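Local atomic coordinates of NTF2-like Protein (PDB entry 3DMC), a protein that is of unknown function but has the NTF2-like fold of the SnoaL-like family, whose cone-shaped pocket in relatives often holds a small ligand or an active site. Residues D8-V13 with F113-D118; F41-P46 with K57-E62; S70-I75 with L99-P104; S78-V83 with V90-R95. One frame throughout, in Å; residues are numbered along the deposited sequence.

The four contacts differ in burial as in chemistry. Interaction 2 is buried and almost wholly apolar, helix 57-69 resting on strand 41-45. Interaction 1 is partly buried: helix 9-27 packs Val13 against Val115 of strand 103-116 and adds one hydrogen bond from the Asn9 side chain to Gly117 O. Interaction 4 is a strand pair of the same sheet, rich in backbone bonds, with aromatic residues on the helix side and charged ones toward the second subunit; it touches interaction 1 through Thr10, Leu11 and Phe113. Interaction 3 lies at the surface, about 31 Å from interaction 1 between centres, and depends on turns and waters. Interactions 3 and 4 share strand 89-100.

Interaction 1 of 4, residues D8-V13 with F113-D118; sequences DNTLKV and FDVRGD
Val13 and Val115 meet where the first turns of helix 9-27 lie across the end of strand 103-116, the helix-on-sheet packing by which the NTF2-like fold covers the concave side of its curved sheet. The helix and strand segments cross at 116°, with their axes 8.4 Å apart at closest approach.

The apolar part is small and made of methyl groups. Val13 CG1 touches Val115 CG1 at 3.7 Å, the two side chains slanting across one another. In both valines CG1 lies anti to the backbone N (chi1 near 170° in each), which turns these branches toward each other. The other branch of Val115, CG2, comes up to the main chain of the helix, 3.6 Å from Thr10 O. Thr10 itself sends its hydroxyl to the carbonyl oxygen of Glu87, while its flank leans on Val90 of the neighbouring strand. The other branch of Val13, CG2, lies 3.5 Å from Gly117 O, just after the strand ends.

The polar link across the contact is Asn9, in a helix start fixed by the residue before it: Asp8, at the N-cap, accepts the Leu11 N-H at OD1 from above its carboxylate plane, and its OD2 reaches Met2 N of the second subunit as well as Thr4 OG1 of its own chain. Asn9 spans the distance to the turn beyond the strand. Its ND2 donates to Gly117 O at 2.8 Å in a nearly straight bond (164°), the oxygen lying in the plane of the amide while the donor stands above the plane of the Gly117 carbonyl.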
# COMPACT_ATOMS: atom_id res chain seq x y z
N ASP A 8 8.04 -17.41 -12.36
CA ASP A 8 7.92 -16.12 -11.63
C ASP A 8 8.53 -16.21 -10.20
O ASP A 8 7.87 -16.49 -9.21
CB ASP A 8 6.44 -15.69 -11.63
CG ASP A 8 6.25 -14.22 -11.29
OD1 ASP A 8 7.14 -13.65 -10.65
OD2 ASP A 8 5.15 -13.70 -11.62
N ASN A 9 9.83 -15.96 -10.13
CA ASN A 9 10.62 -16.14 -8.92
C ASN A 9 10.26 -15.06 -7.93
O ASN A 9 10.26 -15.25 -6.72
CB ASN A 9 12.12 -15.99 -9.24
CG ASN A 9 13.01 -16.07 -8.03
OD1 ASN A 9 13.21 -17.16 -7.47
ND2 ASN A 9 13.62 -14.93 -7.66
N THR A 10 9.92 -13.91 -8.49
CA THR A 10 9.56 -12.76 -7.65
C THR A 10 8.34 -13.12 -6.78
O THR A 10 8.34 -12.94 -5.56
CB THR A 10 9.38 -11.47 -8.49
OG1 THR A 10 10.68 -11.08 -9.02
CG2 THR A 10 8.77 -10.34 -7.67
N LEU A 11 7.31 -13.63 -7.43
CA LEU A 11 6.09 -14.04 -6.73
C LEU A 11 6.37 -15.18 -5.77
O LEU A 11 5.92 -15.17 -4.62
CB LEU A 11 4.98 -14.45 -7.70
CG LEU A 11 3.91 -13.44 -8.09
CD1 LEU A 11 2.89 -14.12 -8.97
CD2 LEU A 11 3.24 -12.85 -6.83
N LYS A 12 7.13 -16.18 -6.24
CA LYS A 12 7.43 -17.33 -5.44
C LYS A 12 8.12 -16.94 -4.13
O LYS A 12 7.69 -17.28 -3.03
CB LYS A 12 8.29 -18.33 -6.21
CG LYS A 12 8.49 -19.63 -5.45
CD LYS A 12 8.98 -20.74 -6.37
CE LYS A 12 9.37 -21.99 -5.59
NZ LYS A 12 10.56 -21.72 -4.74
N VAL A 13 9.20 -16.18 -4.29
CA VAL A 13 10.02 -15.76 -3.14
C VAL A 13 9.20 -14.87 -2.20
O VAL A 13 9.22 -15.05 -0.99
CB VAL A 13 11.33 -15.08 -3.59
CG1 VAL A 13 12.05 -14.43 -2.41
CG2 VAL A 13 12.21 -16.09 -4.27
N PHE A 113 7.28 -5.86 -0.75
CA PHE A 113 8.65 -6.43 -0.72
C PHE A 113 9.32 -6.22 -2.09
O PHE A 113 8.68 -6.38 -3.14
CB PHE A 113 8.63 -7.98 -0.52
CG PHE A 113 7.96 -8.48 0.74
CD1 PHE A 113 7.84 -7.71 1.85
CD2 PHE A 113 7.53 -9.81 0.82
CE1 PHE A 113 7.24 -8.19 3.02
CE2 PHE A 113 6.95 -10.29 1.96
CZ PHE A 113 6.82 -9.48 3.08
N ASP A 114 10.64 -5.98 -2.08
CA ASP A 114 11.46 -6.21 -3.27
C ASP A 114 12.18 -7.53 -3.11
O ASP A 114 12.67 -7.86 -2.02
CB ASP A 114 12.51 -5.12 -3.46
CG ASP A 114 11.95 -3.87 -4.05
OD1 ASP A 114 10.72 -3.71 -4.12
OD2 ASP A 114 12.75 -3.02 -4.48
N VAL A 115 12.27 -8.26 -4.21
CA VAL A 115 12.98 -9.54 -4.26
C VAL A 115 14.26 -9.45 -5.06
O VAL A 115 14.33 -8.84 -6.14
CB VAL A 115 12.09 -10.64 -4.88
CG1 VAL A 115 12.86 -11.95 -5.09
CG2 VAL A 115 10.87 -10.90 -4.00
N ARG A 116 15.27 -10.07 -4.48
CA ARG A 116 16.58 -10.25 -5.12
C ARG A 116 17.04 -11.70 -4.97
O ARG A 116 17.47 -12.13 -3.88
CB ARG A 116 17.61 -9.28 -4.55
CG ARG A 116 18.93 -9.27 -5.35
CD ARG A 116 20.10 -8.68 -4.55
NE ARG A 116 19.83 -7.29 -4.24
CZ ARG A 116 20.14 -6.69 -3.09
NH1 ARG A 116 20.75 -7.35 -2.13
NH2 ARG A 116 19.82 -5.43 -2.92
N GLY A 117 16.95 -12.43 -6.06
CA GLY A 117 17.30 -13.86 -6.05
C GLY A 117 16.34 -14.63 -5.19
O GLY A 117 15.13 -14.56 -5.37
N ASP A 118 16.90 -15.32 -4.22
CA ASP A 118 16.13 -16.20 -3.34
C ASP A 118 15.82 -15.47 -2.05
O ASP A 118 15.36 -16.06 -1.08
CB ASP A 118 16.83 -17.54 -3.10
CG ASP A 118 18.16 -17.41 -2.40
OD1 ASP A 118 18.84 -16.36 -2.56
OD2 ASP A 118 18.55 -18.37 -1.71

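Interaction 2 of 4, residues F41-P46 with K57-E62; sequences FTFWFP and KERAKE
Phe41 and Phe43 both close on Ala60, in the part of the NTF2-like fold where helix 57-69 lies against strand 41-45 of the mixed sheet. The two segments run at 41° to each other with their axes 8.3 Å apart, and the small alanine lets the rings come close to the helix backbone.

Apolar contacts carry most of this surface. The Ala60 methyl, CB, sits 3.9 Å from Phe41 CE2, while Phe43 reaches past it to the main chain, CE1 lying 3.6 Å from Ala60 CA. At the start of the helix, Phe41 CB lies alongside Lys57 CG, whose amine leads off to the carbonyl oxygens of Leu34 and Leu37. Phe63, one turn further along the helix, also meets the Phe43 ring. An alanine in place of Phe43 would probably open a gap beside Ala60 CA and leave Arg59 CG without its ring, though Phe41 would still cover the Ala60 methyl.

The charged group lies beside this apolar patch. Arg59 bends at chi2 (75°), which carries its head away from the ring and lets NE bond to Asn54 OD1. Its NH1 forms a salt bridge with Glu62 OE1 whose hydrogen bond, at 3.3 Å, is weak, the oxygen lying at the edge of the guanidinium in its plane. The aliphatic stem still serves the core: the Arg59 side chain runs at about a right angle to that of Phe43, with CG 3.8 Å from Phe43 CZ.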
# COMPACT_ATOMS: atom_id res chain seq x y z
N PHE A 41 19.39 -5.31 3.52
CA PHE A 41 17.94 -5.16 3.73
C PHE A 41 17.59 -3.78 4.30
O PHE A 41 18.22 -3.33 5.26
CB PHE A 41 17.43 -6.23 4.69
CG PHE A 41 15.95 -6.14 4.99
CD1 PHE A 41 15.03 -6.57 4.06
CD2 PHE A 41 15.49 -5.61 6.21
CE1 PHE A 41 13.64 -6.49 4.34
CE2 PHE A 41 14.11 -5.55 6.50
CZ PHE A 41 13.20 -5.98 5.54
N THR A 42 16.58 -3.12 3.72
CA THR A 42 16.06 -1.87 4.30
C THR A 42 14.57 -1.98 4.46
O THR A 42 13.92 -2.80 3.80
CB THR A 42 16.32 -0.64 3.44
OG1 THR A 42 15.44 -0.66 2.29
CG2 THR A 42 17.77 -0.53 3.02
N PHE A 43 14.04 -1.22 5.39
CA PHE A 43 12.58 -1.24 5.60
C PHE A 43 12.12 0.15 5.95
O PHE A 43 12.80 0.89 6.65
CB PHE A 43 12.12 -2.26 6.65
CG PHE A 43 12.67 -2.05 8.05
CD1 PHE A 43 13.97 -2.43 8.38
CD2 PHE A 43 11.89 -1.54 9.06
CE1 PHE A 43 14.46 -2.25 9.66
CE2 PHE A 43 12.39 -1.35 10.33
CZ PHE A 43 13.68 -1.72 10.62
N TRP A 44 10.96 0.48 5.44
CA TRP A 44 10.33 1.79 5.69
C TRP A 44 9.04 1.58 6.49
O TRP A 44 8.23 0.71 6.17
CB TRP A 44 9.99 2.47 4.36
CG TRP A 44 10.52 3.84 4.16
CD1 TRP A 44 11.62 4.19 3.43
CD2 TRP A 44 9.96 5.07 4.64
NE1 TRP A 44 11.79 5.54 3.46
CE2 TRP A 44 10.79 6.11 4.19
CE3 TRP A 44 8.86 5.39 5.43
CZ2 TRP A 44 10.54 7.45 4.49
CZ3 TRP A 44 8.61 6.74 5.72
CH2 TRP A 44 9.47 7.74 5.27
N PHE A 45 8.86 2.39 7.53
CA PHE A 45 7.70 2.30 8.41
C PHE A 45 7.14 3.72 8.71
O PHE A 45 7.86 4.69 8.71
CB PHE A 45 8.10 1.52 9.67
CG PHE A 45 6.97 1.21 10.61
CD1 PHE A 45 6.19 0.08 10.42
CD2 PHE A 45 6.71 2.03 11.70
CE1 PHE A 45 5.15 -0.22 11.30
CE2 PHE A 45 5.67 1.74 12.57
CZ PHE A 45 4.90 0.62 12.38
N PRO A 46 5.82 3.84 8.92
CA PRO A 46 5.27 5.19 8.84
C PRO A 46 5.51 6.12 9.99
O PRO A 46 5.52 7.33 9.80
CB PRO A 46 3.75 4.93 8.70
CG PRO A 46 3.66 3.54 8.16
CD PRO A 46 4.77 2.81 8.81
N LYS A 57 19.89 -5.84 8.98
CA LYS A 57 19.17 -6.96 9.61
C LYS A 57 19.14 -6.94 11.13
O LYS A 57 18.23 -7.47 11.74
CB LYS A 57 19.70 -8.31 9.11
CG LYS A 57 19.40 -8.56 7.64
CD LYS A 57 19.98 -9.86 7.13
CE LYS A 57 19.36 -11.05 7.80
NZ LYS A 57 19.69 -12.34 7.10
N GLU A 58 20.13 -6.31 11.74
CA GLU A 58 20.12 -6.13 13.20
C GLU A 58 18.94 -5.24 13.58
O GLU A 58 18.19 -5.51 14.51
CB GLU A 58 21.39 -5.46 13.71
CG GLU A 58 22.66 -6.26 13.46
N ARG A 59 18.85 -4.14 12.85
CA ARG A 59 17.77 -3.17 13.07
C ARG A 59 16.40 -3.81 12.72
O ARG A 59 15.39 -3.58 13.39
CB ARG A 59 17.99 -1.90 12.26
CG ARG A 59 16.91 -0.88 12.44
CD ARG A 59 17.01 -0.18 13.77
NE ARG A 59 16.24 1.07 13.74
CZ ARG A 59 15.87 1.76 14.82
NH1 ARG A 59 16.17 1.32 16.05
NH2 ARG A 59 15.16 2.87 14.67
N ALA A 60 16.41 -4.67 11.71
CA ALA A 60 15.16 -5.39 11.32
C ALA A 60 14.68 -6.26 12.48
O ALA A 60 13.51 -6.27 12.84
CB ALA A 60 15.39 -6.24 10.09
N LYS A 61 15.61 -6.98 13.08
CA LYS A 61 15.28 -7.82 14.24
C LYS A 61 14.68 -7.01 15.39
O LYS A 61 13.71 -7.40 16.04
CB LYS A 61 16.50 -8.60 14.75
CG LYS A 61 16.10 -9.56 15.83
CD LYS A 61 17.10 -10.67 16.05
CE LYS A 61 16.61 -11.61 17.15
NZ LYS A 61 17.73 -12.26 17.89
N GLU A 62 15.26 -5.84 15.62
CA GLU A 62 14.77 -4.97 16.68
C GLU A 62 13.31 -4.64 16.39
O GLU A 62 12.43 -4.76 17.23
CB GLU A 62 15.59 -3.71 16.78
CG GLU A 62 17.05 -4.00 17.11
CD GLU A 62 17.93 -2.77 17.16
OE1 GLU A 62 17.43 -1.64 16.95
OE2 GLU A 62 19.14 -2.95 17.42

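Interaction 3 of 4, residues S70-I75 with L99-P104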
# COMPACT_ATOMS: atom_id res chain seq x y z
N SER A 70 4.09 -6.50 22.27
CA SER A 70 2.85 -6.13 22.97
C SER A 70 1.65 -6.92 22.49
O SER A 70 0.54 -6.81 23.01
CB SER A 70 2.58 -4.62 22.90
OG SER A 70 3.55 -3.91 23.66
N PHE A 71 1.90 -7.79 21.54
CA PHE A 71 0.86 -8.75 21.14
C PHE A 71 1.11 -10.11 21.75
O PHE A 71 1.72 -11.00 21.14
CB PHE A 71 0.75 -8.83 19.64
CG PHE A 71 0.18 -7.58 19.04
CD1 PHE A 71 0.99 -6.49 18.77
CD2 PHE A 71 -1.19 -7.44 18.86
CE1 PHE A 71 0.45 -5.31 18.23
CE2 PHE A 71 -1.73 -6.27 18.33
CZ PHE A 71 -0.90 -5.21 18.04
N HIS A 72 0.64 -10.25 22.99
CA HIS A 72 1.04 -11.40 23.79
C HIS A 72 0.57 -12.73 23.20
O HIS A 72 1.16 -13.77 23.46
CB HIS A 72 0.57 -11.25 25.23
CG HIS A 72 1.27 -10.13 25.94
ND1 HIS A 72 0.67 -9.39 26.95
CD2 HIS A 72 2.51 -9.61 25.77
CE1 HIS A 72 1.52 -8.48 27.37
NE2 HIS A 72 2.64 -8.58 26.67
N THR A 73 -0.47 -12.68 22.39
CA THR A 73 -0.92 -13.89 21.70
C THR A 73 -0.90 -13.73 20.18
O THR A 73 -1.53 -14.51 19.45
CB THR A 73 -2.28 -14.32 22.16
OG1 THR A 73 -3.22 -13.23 22.07
CG2 THR A 73 -2.18 -14.83 23.61
N GLY A 74 -0.13 -12.74 19.75
CA GLY A 74 0.10 -12.45 18.33
C GLY A 74 -0.96 -11.65 17.60
O GLY A 74 -1.95 -11.19 18.14
N ILE A 75 -0.66 -11.49 16.32
CA ILE A 75 -1.53 -10.88 15.30
C ILE A 75 -1.86 -11.92 14.26
O ILE A 75 -0.99 -12.68 13.81
CB ILE A 75 -0.86 -9.70 14.60
CG1 ILE A 75 -0.71 -8.53 15.56
CG2 ILE A 75 -1.67 -9.23 13.35
CD1 ILE A 75 0.29 -7.51 15.09
N LEU A 99 -4.73 -8.75 19.90
CA LEU A 99 -4.79 -8.01 21.16
C LEU A 99 -3.49 -7.33 21.47
O LEU A 99 -2.44 -7.95 21.66
CB LEU A 99 -5.21 -8.91 22.34
CG LEU A 99 -6.60 -9.54 22.24
CD1 LEU A 99 -6.90 -10.31 23.52
CD2 LEU A 99 -7.69 -8.52 22.00
N PHE A 100 -3.62 -6.01 21.57
CA PHE A 100 -2.53 -5.12 21.95
C PHE A 100 -2.72 -4.85 23.43
O PHE A 100 -3.56 -4.08 23.81
CB PHE A 100 -2.60 -3.83 21.11
CG PHE A 100 -1.64 -2.77 21.55
CD1 PHE A 100 -0.30 -3.04 21.60
CD2 PHE A 100 -2.09 -1.49 21.85
CE1 PHE A 100 0.60 -2.06 21.99
CE2 PHE A 100 -1.19 -0.50 22.23
CZ PHE A 100 0.15 -0.78 22.31
N LEU A 101 -1.95 -5.56 24.25
CA LEU A 101 -2.11 -5.48 25.71
C LEU A 101 -3.60 -5.58 26.06
O LEU A 101 -4.19 -4.77 26.81
CB LEU A 101 -1.49 -4.20 26.30
CG LEU A 101 -0.06 -3.86 25.94
CD1 LEU A 101 0.31 -2.48 26.53
CD2 LEU A 101 0.90 -4.96 26.37
N GLY A 102 -4.20 -6.59 25.47
CA GLY A 102 -5.53 -7.00 25.81
C GLY A 102 -6.59 -6.23 25.09
O GLY A 102 -7.79 -6.54 25.19
N LYS A 103 -6.14 -5.25 24.32
CA LYS A 103 -7.03 -4.32 23.61
C LYS A 103 -7.10 -4.66 22.13
O LYS A 103 -6.09 -4.94 21.52
CB LYS A 103 -6.60 -2.86 23.79
CG LYS A 103 -7.20 -2.19 25.00
CD LYS A 103 -6.37 -2.37 26.26
CE LYS A 103 -6.93 -1.52 27.42
NZ LYS A 103 -6.33 -1.91 28.74
N PRO A 104 -8.31 -4.66 21.56
CA PRO A 104 -8.52 -5.06 20.17
C PRO A 104 -7.95 -4.09 19.15
O PRO A 104 -8.39 -2.95 19.01
CB PRO A 104 -10.04 -5.17 20.05
CG PRO A 104 -10.59 -4.35 21.16
CD PRO A 104 -9.54 -4.18 22.20
O HOH W 1 -2.20 -8.71 24.30
O HOH W 2 -1.81 -10.59 21.07
O HOH W 3 -4.44 -11.63 19.94
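Chi1 of -70° sets the Phe71 ring anti to its own carbonyl carbon and carries it over the chain at Leu99 and Phe100, while Phe100, with CG anti to its backbone N (chi1 172°), extends its ring toward Ser70. The two rings meet obliquely, their centroids 5.7 Å apart. One face of the Phe71 ring takes Phe100 CA and the opposite face Ile75 CG1, each offset toward the rim, so the ring is held between the two segments. Replacing Phe71 by a serine would probably leave Ile75 and the Phe100 backbone without the ring between them and expose the Leu99 carbonyl to more solvent. At the edge of the Phe100 ring stands Ser70 CB, 3.4 Å from CE1, and Leu101 CD2 lies against His72 CE1.

One direct bond joins the backbones: Leu101 N donates to Ser70 O at 3.0 Å, pointing nearly along the C=O axis. Water does much of the remaining work. Leu99 O receives a bond from each of two waters, one also accepting from Gly102 N and the other from Thr73 N, while a third water links Leu99 N, at 2.9 Å, to Gly74 O. Phe71 CA adds a CA-H...O contact to the same Leu99 oxygen.

Two turns face each other here, a type I turn from Phe71 to Gly74 and a type I' turn from Phe100 to Lys103. The first carries the chain from helix 57-69 into strand 75-85, where Ile75 makes a backbone hydrogen bond with Leu25 of helix 9-27; the second is the hairpin bend joining strands 89-100 and 103-116.

Interaction 4 of 4, residues S78-V83 with V90-R95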
# COMPACT_ATOMS: atom_id res chain seq x y z
N SER A 78 -6.39 -11.94 8.91
CA SER A 78 -7.81 -12.27 8.80
C SER A 78 -8.14 -12.60 7.35
O SER A 78 -8.90 -13.52 7.04
CB SER A 78 -8.69 -11.11 9.32
OG SER A 78 -8.41 -10.83 10.70
N SER A 79 -7.55 -11.83 6.47
CA SER A 79 -7.67 -12.06 5.02
C SER A 79 -6.50 -11.46 4.28
O SER A 79 -6.01 -10.38 4.63
CB SER A 79 -8.97 -11.47 4.46
OG SER A 79 -8.98 -10.05 4.58
N LEU A 80 -6.11 -12.17 3.25
CA LEU A 80 -5.16 -11.66 2.23
C LEU A 80 -5.94 -11.41 0.94
O LEU A 80 -6.38 -12.38 0.27
CB LEU A 80 -4.02 -12.65 1.99
CG LEU A 80 -3.01 -12.22 0.91
CD1 LEU A 80 -2.30 -10.87 1.28
CD2 LEU A 80 -1.99 -13.35 0.67
N ASP A 81 -6.13 -10.13 0.60
CA ASP A 81 -7.18 -9.73 -0.33
C ASP A 81 -6.67 -9.50 -1.75
O ASP A 81 -7.34 -9.82 -2.72
CB ASP A 81 -7.95 -8.51 0.19
CG ASP A 81 -8.64 -8.80 1.51
OD1 ASP A 81 -9.28 -9.85 1.59
OD2 ASP A 81 -8.50 -8.03 2.46
N ARG A 82 -5.47 -8.93 -1.84
CA ARG A 82 -4.88 -8.58 -3.13
C ARG A 82 -3.38 -8.73 -3.07
O ARG A 82 -2.74 -8.27 -2.13
CB ARG A 82 -5.27 -7.14 -3.52
CG ARG A 82 -6.77 -6.93 -3.67
CD ARG A 82 -7.19 -5.52 -4.03
NE ARG A 82 -8.55 -5.50 -4.55
CZ ARG A 82 -9.65 -5.59 -3.79
NH1 ARG A 82 -9.55 -5.69 -2.46
NH2 ARG A 82 -10.85 -5.59 -4.36
N VAL A 83 -2.85 -9.42 -4.08
CA VAL A 83 -1.41 -9.58 -4.24
C VAL A 83 -1.05 -9.18 -5.65
O VAL A 83 -1.45 -9.81 -6.64
CB VAL A 83 -1.02 -11.04 -4.00
CG1 VAL A 83 0.46 -11.24 -4.23
CG2 VAL A 83 -1.39 -11.44 -2.56
N VAL A 90 6.55 -7.14 -4.92
CA VAL A 90 5.23 -7.73 -4.63
C VAL A 90 4.59 -6.98 -3.49
O VAL A 90 5.25 -6.65 -2.48
CB VAL A 90 5.32 -9.22 -4.25
CG1 VAL A 90 3.93 -9.78 -4.19
CG2 VAL A 90 6.19 -10.00 -5.29
N VAL A 91 3.31 -6.69 -3.66
CA VAL A 91 2.54 -6.01 -2.60
C VAL A 91 1.40 -6.91 -2.19
O VAL A 91 0.71 -7.50 -3.03
CB VAL A 91 1.91 -4.65 -3.05
CG1 VAL A 91 1.11 -3.96 -1.92
CG2 VAL A 91 2.96 -3.68 -3.60
N PHE A 92 1.28 -7.02 -0.88
CA PHE A 92 0.26 -7.78 -0.19
C PHE A 92 -0.66 -6.79 0.53
O PHE A 92 -0.22 -6.09 1.41
CB PHE A 92 0.93 -8.71 0.84
CG PHE A 92 1.81 -9.74 0.23
CD1 PHE A 92 3.18 -9.45 -0.05
CD2 PHE A 92 1.33 -11.01 -0.08
CE1 PHE A 92 3.99 -10.39 -0.62
CE2 PHE A 92 2.16 -11.95 -0.65
CZ PHE A 92 3.48 -11.64 -0.92
N GLU A 93 -1.93 -6.79 0.13
CA GLU A 93 -2.94 -5.99 0.78
C GLU A 93 -3.76 -6.96 1.62
O GLU A 93 -4.41 -7.89 1.09
CB GLU A 93 -3.85 -5.29 -0.22
CG GLU A 93 -3.20 -4.21 -1.06
CD GLU A 93 -4.17 -3.62 -2.06
OE1 GLU A 93 -5.23 -3.11 -1.60
OE2 GLU A 93 -3.86 -3.67 -3.28
N PHE A 94 -3.73 -6.71 2.92
CA PHE A 94 -4.33 -7.62 3.90
C PHE A 94 -5.08 -6.93 5.06
O PHE A 94 -4.99 -5.71 5.26
CB PHE A 94 -3.32 -8.67 4.40
CG PHE A 94 -2.20 -8.10 5.23
CD1 PHE A 94 -1.01 -7.68 4.66
CD2 PHE A 94 -2.33 -8.01 6.61
CE1 PHE A 94 0.01 -7.17 5.44
CE2 PHE A 94 -1.33 -7.49 7.38
CZ PHE A 94 -0.15 -7.07 6.80
N ARG A 95 -5.82 -7.74 5.80
CA ARG A 95 -6.57 -7.30 7.00
C ARG A 95 -6.05 -8.12 8.16
O ARG A 95 -5.82 -9.33 8.00
CB ARG A 95 -8.10 -7.49 6.82
CG ARG A 95 -8.75 -6.60 5.75
CD ARG A 95 -10.13 -7.05 5.29
NE ARG A 95 -11.02 -7.14 6.47
CZ ARG A 95 -11.35 -8.29 7.08
NH1 ARG A 95 -10.89 -9.45 6.62
NH2 ARG A 95 -12.14 -8.28 8.15
O HOH W 4 -7.30 -5.14 -0.84
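The Phe92 ring has Leu80 CD1 at its edge, in plane and 3.9 Å from CD2, with Val83 CG2 close to the same carbon; Phe18 of helix 9-27 stacks with this ring and His15 meets it edge-to-face. Another flat group, the Arg95 guanidinium, takes Ser79 OG near its plane. Both belong to the antiparallel hairpin of strands 75-85 and 89-100, which forms one margin of the curved NTF2-like sheet.

Two classic bulges interrupt the ladder. Ser78 and Ser79 both face Arg95, and Asp81 and Arg82 both face Glu93, whose backbone O accepts from two amides: Asp81 N at 2.9 Å, nearly in line with the carbonyl, and Arg82 N at 3.3 Å, on a lone pair. Glu93 N returns a straight bond (174°) to Arg82 O.

Leu80, Val83, Phe92 and Phe94 share the face toward helix 9-27. Val83 and Phe92 lie side by side, pointing the same way, and Val83 CG1 also touches Val90 CG1.

The other face is polar and reaches the second subunit. The Arg82 and Glu93 side chains are linked by a water, and each also has direct partners across the interface: Arg82 pairs with Asp114 of the second subunit, and Glu93 with its Arg124, Tyr126 and Ser112. Further along, a bend at chi3 (56°) brings the edge of the Arg95 guanidinium to Ser79, while its NE bonds to Asn134 O. Arg95 NH1 donates to Ser79 OG at 2.9 Å, and the Ser79 hydroxyl in turn donates a hydrogen bond to Asp81 OD2 at 3.0 Å, on the syn side of the carboxylate.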